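Local coordinates for protein fatty acid synthase 1, isoform A (Drosophila melanogaster, PDB 6FN6) that supplies the dehydratase, enoylreductase and ketoreductase region of a multifunctional enzyme that probably builds long-chain saturated fatty acids from acetyl-CoA and malonyl-CoA with NADPH, at residues 246-251 and 624-629; 572-577 and 581-586; 616-621 and 637-642. One frame throughout, in Å; residues are numbered along the deposited sequence.

Contact 1 of 3, residues 246-251 and 624-629; sequences ANLAQR and AADALP
A chi1 of 53° in Asp626 sets its CG between its own backbone N and carbonyl carbon and carries OD2 to Leu248 CB, while a chi1 of -141° in Leu248 places CD2 beside Ala624 and Ala625. The leucine is the one residue of 246-251 that carries the contact, and it does so with two atoms. Its CB lies 3.7 Å from Ala624 CB, a plain methylene-to-methyl contact, while its CD2 stands 3.9 Å from Ala625 N and lies equally close to Ala624 CB. On a neighbouring side of the same CB, Asp626 OD2 comes to 3.9 Å from Leu248 CB, a van der Waals approach of a carboxylate oxygen to an aliphatic carbon. A type I beta turn from Ala625 to Leu628 begins just after Ala624 and carries Asp626; it is closed by Leu628 N bonding to Ala625 O at 3.0 Å. Leu248 closes strand 239-248, in the region predicted to be the C-terminal hotdog fold of the dehydratase, whereas 624-629 follows helix 613-620 in the enoylreductase part. Tyr191 of strand 191-201 touches both Leu248 and Asp626, and so extends the same patch. Only 151 Å² is buried, both sides summed, and neither a hydrogen bond nor a salt bridge joins the segments. Such chemistry is consistent with a slight, mainly apolar touch between the two domains, which probably constrains their orientation little.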
ATOM      1  N   ALA A 246      -2.399  19.426   5.842  1.00 43.10           N
ATOM      2  CA  ALA A 246      -2.762  19.824   7.198  1.00 42.48           C
ATOM      3  C   ALA A 246      -4.138  19.286   7.565  1.00 42.52           C
ATOM      4  O   ALA A 246      -5.070  19.333   6.761  1.00 42.37           O
ATOM      5  CB  ALA A 246      -2.729  21.340   7.339  1.00 41.21           C
ATOM      6  N   ASN A 247      -4.257  18.766   8.782  1.00 58.32           N
ATOM      7  CA  ASN A 247      -5.533  18.270   9.279  1.00 60.56           C
ATOM      8  C   ASN A 247      -6.081  19.171  10.368  1.00 63.22           C
ATOM      9  O   ASN A 247      -5.332  19.762  11.146  1.00 63.33           O
ATOM     10  CB  ASN A 247      -5.396  16.842   9.806  1.00 61.11           C
ATOM     11  CG  ASN A 247      -5.512  15.811   8.711  1.00 61.88           C
ATOM     12  OD1 ASN A 247      -4.609  15.655   7.889  1.00 61.96           O
ATOM     13  ND2 ASN A 247      -6.633  15.102   8.688  1.00 62.16           N
ATOM     14  N   LEU A 248      -7.403  19.263  10.412  1.00 56.10           N
ATOM     15  CA  LEU A 248      -8.092  20.056  11.415  1.00 58.97           C
ATOM     16  C   LEU A 248      -7.843  19.457  12.794  1.00 62.20           C
ATOM     17  O   LEU A 248      -7.988  18.249  12.987  1.00 65.45           O
ATOM     18  CB  LEU A 248      -9.585  20.108  11.105  1.00 60.63           C
ATOM     19  CG  LEU A 248     -10.325  21.421  11.346  1.00 63.07           C
ATOM     20  CD1 LEU A 248      -9.668  22.560  10.596  1.00 61.29           C
ATOM     21  CD2 LEU A 248     -11.762  21.280  10.899  1.00 65.63           C
ATOM     22  N   ALA A 249      -7.475  20.300  13.752  1.00 41.68           N
ATOM     23  CA  ALA A 249      -7.137  19.835  15.094  1.00 45.79           C
ATOM     24  C   ALA A 249      -8.250  20.105  16.101  1.00 44.88           C
ATOM     25  O   ALA A 249      -9.112  20.954  15.879  1.00 39.59           O
ATOM     26  CB  ALA A 249      -5.845  20.489  15.562  1.00 50.92           C
ATOM     27  N   GLN A 250      -8.239  19.339  17.188  1.00 85.14           N
ATOM     28  CA  GLN A 250      -9.195  19.505  18.278  1.00 89.23           C
ATOM     29  C   GLN A 250      -8.915  20.776  19.070  1.00 85.53           C
ATOM     30  O   GLN A 250      -7.766  21.068  19.408  1.00 86.54           O
ATOM     31  CB  GLN A 250      -9.155  18.302  19.225  1.00 93.75           C
ATOM     32  CG  GLN A 250      -9.424  16.961  18.565  1.00 99.05           C
ATOM     33  CD  GLN A 250      -9.272  15.801  19.535  1.00101.66           C
ATOM     34  OE1 GLN A 250      -8.992  16.000  20.718  1.00101.38           O
ATOM     35  NE2 GLN A 250      -9.461  14.585  19.040  1.00103.60           N
ATOM     36  N   ARG A 251      -9.966  21.529  19.371  1.00 55.38           N
ATOM     37  CA  ARG A 251      -9.833  22.720  20.198  1.00 61.38           C
ATOM     38  C   ARG A 251     -10.165  22.364  21.641  1.00 64.99           C
ATOM     39  O   ARG A 251     -11.174  21.716  21.912  1.00 63.23           O
ATOM     40  CB  ARG A 251     -10.749  23.841  19.699  1.00 65.47           C
ATOM     41  CG  ARG A 251     -10.441  24.321  18.291  1.00 70.27           C
ATOM     42  CD  ARG A 251      -9.073  24.987  18.197  1.00 75.40           C
ATOM     43  NE  ARG A 251      -8.981  26.188  19.023  1.00 76.64           N
ATOM     44  CZ  ARG A 251      -9.364  27.401  18.634  1.00 78.91           C
ATOM     45  NH1 ARG A 251      -9.878  27.588  17.425  1.00 79.71           N
ATOM     46  NH2 ARG A 251      -9.236  28.432  19.458  1.00 79.64           N
ATOM     47  N   ALA A 624     -13.515  15.499  10.912  1.00 85.71           N
ATOM     48  CA  ALA A 624     -13.418  16.953  10.877  1.00 84.64           C
ATOM     49  C   ALA A 624     -14.519  17.515   9.985  1.00 80.04           C
ATOM     50  O   ALA A 624     -15.231  16.760   9.325  1.00 77.30           O
ATOM     51  CB  ALA A 624     -12.047  17.387  10.382  1.00 87.93           C
ATOM     52  N   ALA A 625     -14.654  18.837   9.959  1.00 84.18           N
ATOM     53  CA  ALA A 625     -15.676  19.468   9.130  1.00 80.96           C
ATOM     54  C   ALA A 625     -15.222  19.682   7.684  1.00 82.45           C
ATOM     55  O   ALA A 625     -16.051  19.728   6.774  1.00 80.64           O
ATOM     56  CB  ALA A 625     -16.090  20.797   9.747  1.00 77.46           C
ATOM     57  N   ASP A 626     -13.916  19.804   7.467  1.00 67.24           N
ATOM     58  CA  ASP A 626     -13.399  20.044   6.121  1.00 71.91           C
ATOM     59  C   ASP A 626     -13.751  18.883   5.188  1.00 75.66           C
ATOM     60  O   ASP A 626     -13.878  19.062   3.975  1.00 76.41           O
ATOM     61  CB  ASP A 626     -11.884  20.271   6.150  1.00 75.13           C
ATOM     62  CG  ASP A 626     -11.135  19.159   6.857  1.00 76.92           C
ATOM     63  OD1 ASP A 626     -11.702  18.056   7.012  1.00 75.52           O
ATOM     64  OD2 ASP A 626      -9.972  19.386   7.252  1.00 81.25           O
ATOM     65  N   ALA A 627     -13.907  17.695   5.763  1.00 89.97           N
ATOM     66  CA  ALA A 627     -14.231  16.502   4.991  1.00 91.09           C
ATOM     67  C   ALA A 627     -15.634  16.598   4.400  1.00 87.65           C
ATOM     68  O   ALA A 627     -15.915  16.015   3.352  1.00 86.27           O
ATOM     69  CB  ALA A 627     -14.106  15.261   5.857  1.00 92.33           C
ATOM     70  N   LEU A 628     -16.512  17.324   5.085  1.00 97.64           N
ATOM     71  CA  LEU A 628     -17.903  17.450   4.659  1.00 92.79           C
ATOM     72  C   LEU A 628     -17.987  17.988   3.233  1.00 93.22           C
ATOM     73  O   LEU A 628     -17.320  18.969   2.899  1.00 94.98           O
ATOM     74  CB  LEU A 628     -18.678  18.366   5.606  1.00 87.19           C
ATOM     75  CG  LEU A 628     -18.767  17.906   7.062  1.00 83.54           C
ATOM     76  CD1 LEU A 628     -19.387  18.998   7.923  1.00 81.49           C
ATOM     77  CD2 LEU A 628     -19.558  16.613   7.175  1.00 81.07           C
ATOM     78  N   PRO A 629     -18.807  17.347   2.383  1.00 76.34           N
ATOM     79  CA  PRO A 629     -18.875  17.783   0.982  1.00 78.83           C
ATOM     80  C   PRO A 629     -19.319  19.236   0.819  1.00 78.52           C
ATOM     81  O   PRO A 629     -20.161  19.723   1.569  1.00 81.47           O
ATOM     82  CB  PRO A 629     -19.903  16.824   0.366  1.00 76.54           C
ATOM     83  CG  PRO A 629     -20.707  16.323   1.512  1.00 73.20           C
ATOM     84  CD  PRO A 629     -19.761  16.260   2.667  1.00 72.83           C
TER

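Contact 2 of 3, residues 572-577 and 581-586; sequences VNALVK and ASLKWI
Val572 meets Trp585 methyl to ring: CG2 sits over the indole face, 3.4 Å from the centroid of the six-membered ring and only 6° off its normal, which makes a CH-pi contact. Two torsions produce the overlap. In Val572 CG1 takes the place opposite the backbone N (chi1 177°), leaving CG2 for the ring, while the indole stands nearly perpendicular to its CA-CB-CG chain (chi2 89°). The other methyl, CG1, leans instead on Leu583, at 4.1 Å from CD2, and that same CD2 also receives Ala574 CB at 3.8 Å. Val572, Ala574, Leu583 and Trp585 thus share one face of a two-stranded antiparallel beta hairpin, strands 570-574 and 583-587, a face covered by Val876 and Phe880 of helix 876-885. Asn573 and Lys584 form the hydrogen-bonded pair between them, with Asn573 N to Lys584 O at 3.0 Å and Lys584 N to Asn573 O at 3.1 Å; both donors lie somewhat out of the carbonyl planes. Were Trp585 cut back to an alanine, Val572 CG2 would probably lose its aromatic support, and Asp873 O the indole N-H that now binds it. On the face of Asn573, its CB packs at 3.9 Å on Ile586 CG1. Toward the turn, Ser582 OG is hydrogen-bonded to Asp579 O and also lies 2.8 Å from Val576 O, so one hydroxyl proton has two carbonyls within reach. Beside it, Val576 CG1 and Leu575 CB rest against Ser582 CB.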
ATOM      1  N   VAL A 572     -31.617  19.968  14.163  1.00 43.93           N
ATOM      2  CA  VAL A 572     -30.823  19.489  15.283  1.00 43.59           C
ATOM      3  C   VAL A 572     -29.384  19.934  15.090  1.00 41.55           C
ATOM      4  O   VAL A 572     -28.862  19.908  13.975  1.00 39.75           O
ATOM      5  CB  VAL A 572     -30.928  17.960  15.430  1.00 41.74           C
ATOM      6  CG1 VAL A 572     -30.031  17.456  16.560  1.00 40.83           C
ATOM      7  CG2 VAL A 572     -32.374  17.553  15.672  1.00 39.06           C
ATOM      8  N   ASN A 573     -28.748  20.344  16.181  1.00 43.51           N
ATOM      9  CA  ASN A 573     -27.367  20.792  16.131  1.00 52.26           C
ATOM     10  C   ASN A 573     -26.604  20.331  17.363  1.00 52.67           C
ATOM     11  O   ASN A 573     -27.146  20.301  18.468  1.00 48.51           O
ATOM     12  CB  ASN A 573     -27.309  22.317  16.024  1.00 60.13           C
ATOM     13  CG  ASN A 573     -25.902  22.834  15.798  1.00 66.51           C
ATOM     14  OD1 ASN A 573     -25.034  22.114  15.302  1.00 68.39           O
ATOM     15  ND2 ASN A 573     -25.668  24.088  16.169  1.00 67.35           N
ATOM     16  N   ALA A 574     -25.344  19.961  17.159  1.00 59.41           N
ATOM     17  CA  ALA A 574     -24.444  19.648  18.259  1.00 59.03           C
ATOM     18  C   ALA A 574     -23.643  20.897  18.602  1.00 59.51           C
ATOM     19  O   ALA A 574     -22.720  21.265  17.876  1.00 61.14           O
ATOM     20  CB  ALA A 574     -23.524  18.498  17.891  1.00 59.11           C
ATOM     21  N   LEU A 575     -24.003  21.549  19.702  1.00 60.54           N
ATOM     22  CA  LEU A 575     -23.391  22.824  20.065  1.00 60.28           C
ATOM     23  C   LEU A 575     -21.907  22.680  20.410  1.00 66.12           C
ATOM     24  O   LEU A 575     -21.074  23.449  19.927  1.00 65.20           O
ATOM     25  CB  LEU A 575     -24.146  23.435  21.245  1.00 58.19           C
ATOM     26  CG  LEU A 575     -25.662  23.553  21.052  1.00 54.46           C
ATOM     27  CD1 LEU A 575     -26.309  24.254  22.238  1.00 54.38           C
ATOM     28  CD2 LEU A 575     -26.013  24.266  19.747  1.00 53.62           C
ATOM     29  N   VAL A 576     -21.579  21.691  21.236  1.00 73.62           N
ATOM     30  CA  VAL A 576     -20.190  21.376  21.553  1.00 80.40           C
ATOM     31  C   VAL A 576     -19.962  19.913  21.181  1.00 81.17           C
ATOM     32  O   VAL A 576     -20.643  19.015  21.675  1.00 78.88           O
ATOM     33  CB  VAL A 576     -19.841  21.689  23.031  1.00 85.22           C
ATOM     34  CG1 VAL A 576     -20.515  20.721  23.992  1.00 87.24           C
ATOM     35  CG2 VAL A 576     -18.329  21.688  23.226  1.00 87.69           C
ATOM     36  N   LYS A 577     -19.012  19.689  20.283  1.00 83.79           N
ATOM     37  CA  LYS A 577     -18.774  18.367  19.716  1.00 89.38           C
ATOM     38  C   LYS A 577     -18.454  17.275  20.739  1.00 91.35           C
ATOM     39  O   LYS A 577     -18.953  16.158  20.623  1.00 92.58           O
ATOM     40  CB  LYS A 577     -17.637  18.462  18.700  1.00 96.35           C
ATOM     41  CG  LYS A 577     -18.037  19.196  17.431  1.00101.18           C
ATOM     42  CD  LYS A 577     -16.874  19.369  16.472  1.00109.18           C
ATOM     43  CE  LYS A 577     -17.315  20.097  15.212  1.00113.47           C
ATOM     44  NZ  LYS A 577     -16.165  20.563  14.391  1.00118.25           N
ATOM     45  N   ALA A 581     -24.676  15.461  24.861  1.00 65.42           N
ATOM     46  CA  ALA A 581     -25.791  16.080  25.566  1.00 60.40           C
ATOM     47  C   ALA A 581     -26.114  17.430  24.926  1.00 56.68           C
ATOM     48  O   ALA A 581     -27.179  18.003  25.158  1.00 54.41           O
ATOM     49  CB  ALA A 581     -25.467  16.247  27.041  1.00 61.82           C
ATOM     50  N   SER A 582     -25.178  17.934  24.128  1.00 55.23           N
ATOM     51  CA  SER A 582     -25.323  19.227  23.478  1.00 54.90           C
ATOM     52  C   SER A 582     -26.290  19.169  22.294  1.00 54.63           C
ATOM     53  O   SER A 582     -26.668  20.205  21.746  1.00 54.46           O
ATOM     54  CB  SER A 582     -23.957  19.731  23.012  1.00 54.11           C
ATOM     55  OG  SER A 582     -23.363  18.824  22.103  1.00 54.34           O
ATOM     56  N   LEU A 583     -26.674  17.963  21.886  1.00 51.39           N
ATOM     57  CA  LEU A 583     -27.621  17.804  20.785  1.00 50.22           C
ATOM     58  C   LEU A 583     -28.978  18.392  21.156  1.00 49.99           C
ATOM     59  O   LEU A 583     -29.658  17.892  22.051  1.00 49.73           O
ATOM     60  CB  LEU A 583     -27.775  16.330  20.410  1.00 48.81           C
ATOM     61  CG  LEU A 583     -26.594  15.705  19.667  1.00 45.11           C
ATOM     62  CD1 LEU A 583     -26.679  14.190  19.699  1.00 47.38           C
ATOM     63  CD2 LEU A 583     -26.548  16.207  18.232  1.00 41.18           C
ATOM     64  N   LYS A 584     -29.365  19.458  20.464  1.00 54.98           N
ATOM     65  CA  LYS A 584     -30.631  20.120  20.747  1.00 57.91           C
ATOM     66  C   LYS A 584     -31.266  20.656  19.464  1.00 51.16           C
ATOM     67  O   LYS A 584     -30.576  20.919  18.481  1.00 48.82           O
ATOM     68  CB  LYS A 584     -30.424  21.268  21.743  1.00 69.82           C
ATOM     69  CG  LYS A 584     -29.990  20.830  23.141  1.00 82.07           C
ATOM     70  CD  LYS A 584     -29.940  22.016  24.099  1.00 88.55           C
ATOM     71  CE  LYS A 584     -29.639  21.590  25.531  1.00 93.83           C
ATOM     72  NZ  LYS A 584     -28.221  21.169  25.719  1.00 96.39           N
ATOM     73  N   TRP A 585     -32.587  20.798  19.476  1.00 51.79           N
ATOM     74  CA  TRP A 585     -33.298  21.390  18.351  1.00 49.18           C
ATOM     75  C   TRP A 585     -33.099  22.900  18.352  1.00 48.11           C
ATOM     76  O   TRP A 585     -33.168  23.544  19.399  1.00 49.63           O
ATOM     77  CB  TRP A 585     -34.787  21.052  18.407  1.00 51.86           C
ATOM     78  CG  TRP A 585     -35.085  19.614  18.135  1.00 54.93           C
ATOM     79  CD1 TRP A 585     -35.137  18.599  19.045  1.00 57.42           C
ATOM     80  CD2 TRP A 585     -35.379  19.028  16.862  1.00 55.12           C
ATOM     81  NE1 TRP A 585     -35.443  17.415  18.415  1.00 58.64           N
ATOM     82  CE2 TRP A 585     -35.596  17.653  17.075  1.00 57.26           C
ATOM     83  CE3 TRP A 585     -35.478  19.533  15.563  1.00 55.53           C
ATOM     84  CZ2 TRP A 585     -35.907  16.778  16.036  1.00 57.14           C
ATOM     85  CZ3 TRP A 585     -35.785  18.663  14.535  1.00 56.04           C
ATOM     86  CH2 TRP A 585     -35.996  17.303  14.776  1.00 57.02           C
ATOM     87  N   ILE A 586     -32.860  23.458  17.171  1.00 44.25           N
ATOM     88  CA  ILE A 586     -32.651  24.891  17.026  1.00 42.83           C
ATOM     89  C   ILE A 586     -33.656  25.437  16.029  1.00 43.49           C
ATOM     90  O   ILE A 586     -33.928  24.810  15.009  1.00 44.57           O
ATOM     91  CB  ILE A 586     -31.214  25.200  16.574  1.00 43.98           C
ATOM     92  CG1 ILE A 586     -30.195  24.551  17.518  1.00 47.50           C
ATOM     93  CG2 ILE A 586     -30.994  26.705  16.477  1.00 44.36           C
ATOM     94  CD1 ILE A 586     -30.266  25.035  18.953  1.00 48.88           C
TER

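Contact 3 of 3, residues 616-621 and 637-642; sequences VMLTSG and CVLGLE
Leu618 and Val638 make the tight part of this contact: the leucine CD2 comes to 3.6 Å from Val638 CG2, and the two side chains cross at about a right angle, one methyl against another. Leu618 reaches out from helix 613-620 with CG opposite its backbone N (chi1 -175°), which extends the branch past the helix surface to 637-642. The rest is looser. Leu639 CD2 is 4.5 Å from Leu618 CD2, a distance at the outer limit of apolar contact, and 3.9 Å from Thr619 OG1, where the two side chains again cross nearly perpendicularly and a methyl meets a hydroxyl. That hydroxyl is already engaged, for Thr619 OG1 is hydrogen-bonded to Asp615 O one turn back in its own helix, and so it offers Leu639 chiefly its bulk. Leu618, Thr619 and Leu639 are buried; Val638 is the partly exposed member. The segments bury 130 Å² in all, both sides summed, and are joined by packing alone. Just past the touching residues, Gly640 has a phi of 100°, and at its backbone angles a side chain would press on the preceding carbonyl, which calls for glycine. Around the contact, Val572 of strand 570-574 packs on Leu639 and Tyr571 of that strand touches Cys637, while Asp615, earlier in helix 613-620, meets Leu639 as well. Strand 570-574 and the segment leading into strand 642-646 thus pack side by side against the same side of the helix end.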
ATOM      1  N   VAL A 616     -22.736  10.642  13.498  1.00 44.38           N
ATOM      2  CA  VAL A 616     -22.092  10.321  14.765  1.00 47.51           C
ATOM      3  C   VAL A 616     -20.649  10.807  14.750  1.00 49.44           C
ATOM      4  O   VAL A 616     -20.188  11.440  15.699  1.00 47.38           O
ATOM      5  CB  VAL A 616     -22.150   8.807  15.058  1.00 52.45           C
ATOM      6  CG1 VAL A 616     -21.533   8.497  16.421  1.00 54.14           C
ATOM      7  CG2 VAL A 616     -23.578   8.299  14.992  1.00 52.85           C
ATOM      8  N   MET A 617     -19.940  10.511  13.665  1.00 57.61           N
ATOM      9  CA  MET A 617     -18.529  10.860  13.549  1.00 68.01           C
ATOM     10  C   MET A 617     -18.350  12.372  13.612  1.00 65.09           C
ATOM     11  O   MET A 617     -17.435  12.868  14.266  1.00 65.67           O
ATOM     12  CB  MET A 617     -17.939  10.310  12.247  1.00 77.40           C
ATOM     13  CG  MET A 617     -17.846   8.790  12.197  1.00 85.99           C
ATOM     14  SD  MET A 617     -16.827   8.094  13.510  1.00 94.39           S
ATOM     15  CE  MET A 617     -17.066   6.340  13.233  1.00 97.41           C
ATOM     16  N   LEU A 618     -19.225  13.101  12.928  1.00 62.07           N
ATOM     17  CA  LEU A 618     -19.161  14.557  12.936  1.00 64.96           C
ATOM     18  C   LEU A 618     -19.412  15.102  14.336  1.00 65.70           C
ATOM     19  O   LEU A 618     -18.666  15.949  14.824  1.00 70.33           O
ATOM     20  CB  LEU A 618     -20.174  15.147  11.957  1.00 64.39           C
ATOM     21  CG  LEU A 618     -20.136  16.666  11.769  1.00 66.82           C
ATOM     22  CD1 LEU A 618     -18.734  17.171  11.449  1.00 69.01           C
ATOM     23  CD2 LEU A 618     -21.112  17.086  10.686  1.00 66.42           C
ATOM     24  N   THR A 619     -20.467  14.610  14.978  1.00 59.66           N
ATOM     25  CA  THR A 619     -20.837  15.079  16.308  1.00 63.43           C
ATOM     26  C   THR A 619     -19.734  14.777  17.318  1.00 70.91           C
ATOM     27  O   THR A 619     -19.381  15.628  18.133  1.00 64.75           O
ATOM     28  CB  THR A 619     -22.159  14.439  16.784  1.00 62.76           C
ATOM     29  OG1 THR A 619     -23.217  14.796  15.887  1.00 60.51           O
ATOM     30  CG2 THR A 619     -22.520  14.905  18.196  1.00 64.26           C
ATOM     31  N   SER A 620     -19.188  13.567  17.259  1.00 96.15           N
ATOM     32  CA  SER A 620     -18.161  13.145  18.207  1.00103.78           C
ATOM     33  C   SER A 620     -16.837  13.871  17.976  1.00111.91           C
ATOM     34  O   SER A 620     -16.057  14.064  18.908  1.00121.60           O
ATOM     35  CB  SER A 620     -17.942  11.634  18.116  1.00104.11           C
ATOM     36  OG  SER A 620     -17.355  11.275  16.877  1.00103.58           O
ATOM     37  N   GLY A 621     -16.587  14.267  16.733  1.00 94.83           N
ATOM     38  CA  GLY A 621     -15.370  14.979  16.390  1.00 90.67           C
ATOM     39  C   GLY A 621     -14.301  14.096  15.776  1.00 96.18           C
ATOM     40  O   GLY A 621     -13.232  14.577  15.396  1.00100.09           O
ATOM     41  N   CYS A 637     -26.518  23.872  10.053  1.00 54.13           N
ATOM     42  CA  CYS A 637     -27.400  22.723   9.871  1.00 45.96           C
ATOM     43  C   CYS A 637     -26.784  21.730   8.888  1.00 48.77           C
ATOM     44  O   CYS A 637     -26.843  21.938   7.678  1.00 49.86           O
ATOM     45  CB  CYS A 637     -28.772  23.188   9.376  1.00 42.70           C
ATOM     46  SG  CYS A 637     -29.861  21.882   8.754  1.00 38.99           S
ATOM     47  N   VAL A 638     -26.170  20.670   9.408  1.00 57.66           N
ATOM     48  CA  VAL A 638     -25.464  19.709   8.561  1.00 57.19           C
ATOM     49  C   VAL A 638     -25.890  18.259   8.800  1.00 55.79           C
ATOM     50  O   VAL A 638     -25.625  17.390   7.974  1.00 59.16           O
ATOM     51  CB  VAL A 638     -23.940  19.845   8.751  1.00 55.50           C
ATOM     52  CG1 VAL A 638     -23.473  21.209   8.289  1.00 57.25           C
ATOM     53  CG2 VAL A 638     -23.561  19.629  10.210  1.00 55.57           C
ATOM     54  N   LEU A 639     -26.542  17.993   9.926  1.00 40.52           N
ATOM     55  CA  LEU A 639     -26.930  16.629  10.267  1.00 38.74           C
ATOM     56  C   LEU A 639     -28.103  16.171   9.402  1.00 36.12           C
ATOM     57  O   LEU A 639     -28.909  16.989   8.958  1.00 35.91           O
ATOM     58  CB  LEU A 639     -27.296  16.539  11.751  1.00 40.75           C
ATOM     59  CG  LEU A 639     -26.186  16.931  12.735  1.00 41.58           C
ATOM     60  CD1 LEU A 639     -26.724  16.998  14.160  1.00 43.80           C
ATOM     61  CD2 LEU A 639     -24.999  15.985  12.653  1.00 39.45           C
ATOM     62  N   GLY A 640     -28.193  14.866   9.154  1.00 47.07           N
ATOM     63  CA  GLY A 640     -29.296  14.320   8.383  1.00 46.05           C
ATOM     64  C   GLY A 640     -28.937  14.039   6.938  1.00 45.55           C
ATOM     65  O   GLY A 640     -28.802  14.964   6.139  1.00 44.68           O
ATOM     66  N   LEU A 641     -28.793  12.760   6.601  1.00 47.98           N
ATOM     67  CA  LEU A 641     -28.370  12.368   5.263  1.00 51.13           C
ATOM     68  C   LEU A 641     -29.539  11.873   4.415  1.00 44.56           C
ATOM     69  O   LEU A 641     -29.477  11.883   3.184  1.00 44.66           O
ATOM     70  CB  LEU A 641     -27.304  11.279   5.358  1.00 53.84           C
ATOM     71  CG  LEU A 641     -25.883  11.747   5.690  1.00 57.18           C
ATOM     72  CD1 LEU A 641     -25.011  10.543   5.988  1.00 57.45           C
ATOM     73  CD2 LEU A 641     -25.282  12.584   4.575  1.00 58.43           C
ATOM     74  N   GLU A 642     -30.602  11.432   5.079  1.00 46.35           N
ATOM     75  CA  GLU A 642     -31.771  10.895   4.392  1.00 44.65           C
ATOM     76  C   GLU A 642     -33.020  11.070   5.244  1.00 45.11           C
ATOM     77  O   GLU A 642     -32.930  11.390   6.429  1.00 45.89           O
ATOM     78  CB  GLU A 642     -31.563   9.416   4.064  1.00 44.78           C
ATOM     79  CG  GLU A 642     -31.387   8.539   5.296  1.00 46.47           C
ATOM     80  CD  GLU A 642     -31.016   7.107   4.960  1.00 46.82           C
ATOM     81  OE1 GLU A 642     -31.513   6.578   3.945  1.00 46.42           O
ATOM     82  OE2 GLU A 642     -30.224   6.509   5.718  1.00 48.20           O
TER

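Along the chain the order is 246-251, then both segments of contact 2, then 616-621, 624-629 and 637-642, so contact 2 is nested inside the loop closed by contact 1, whereas contacts 1 and 3 interleave. Contact 3 is central: its centre lies about 13 Å from that of contact 1 and about 10 Å from that of contact 2, and it touches both. Leu628 CD1 packs at 3.8 Å on Leu618 CD2, and Ala574 CB at 3.7 Å on Thr619 CG2. The centres of contacts 1 and 2 are about 18 Å apart, without touching. Helix 613-620 and its following loop thus connect the enoylreductase hairpin to the dehydratase surface.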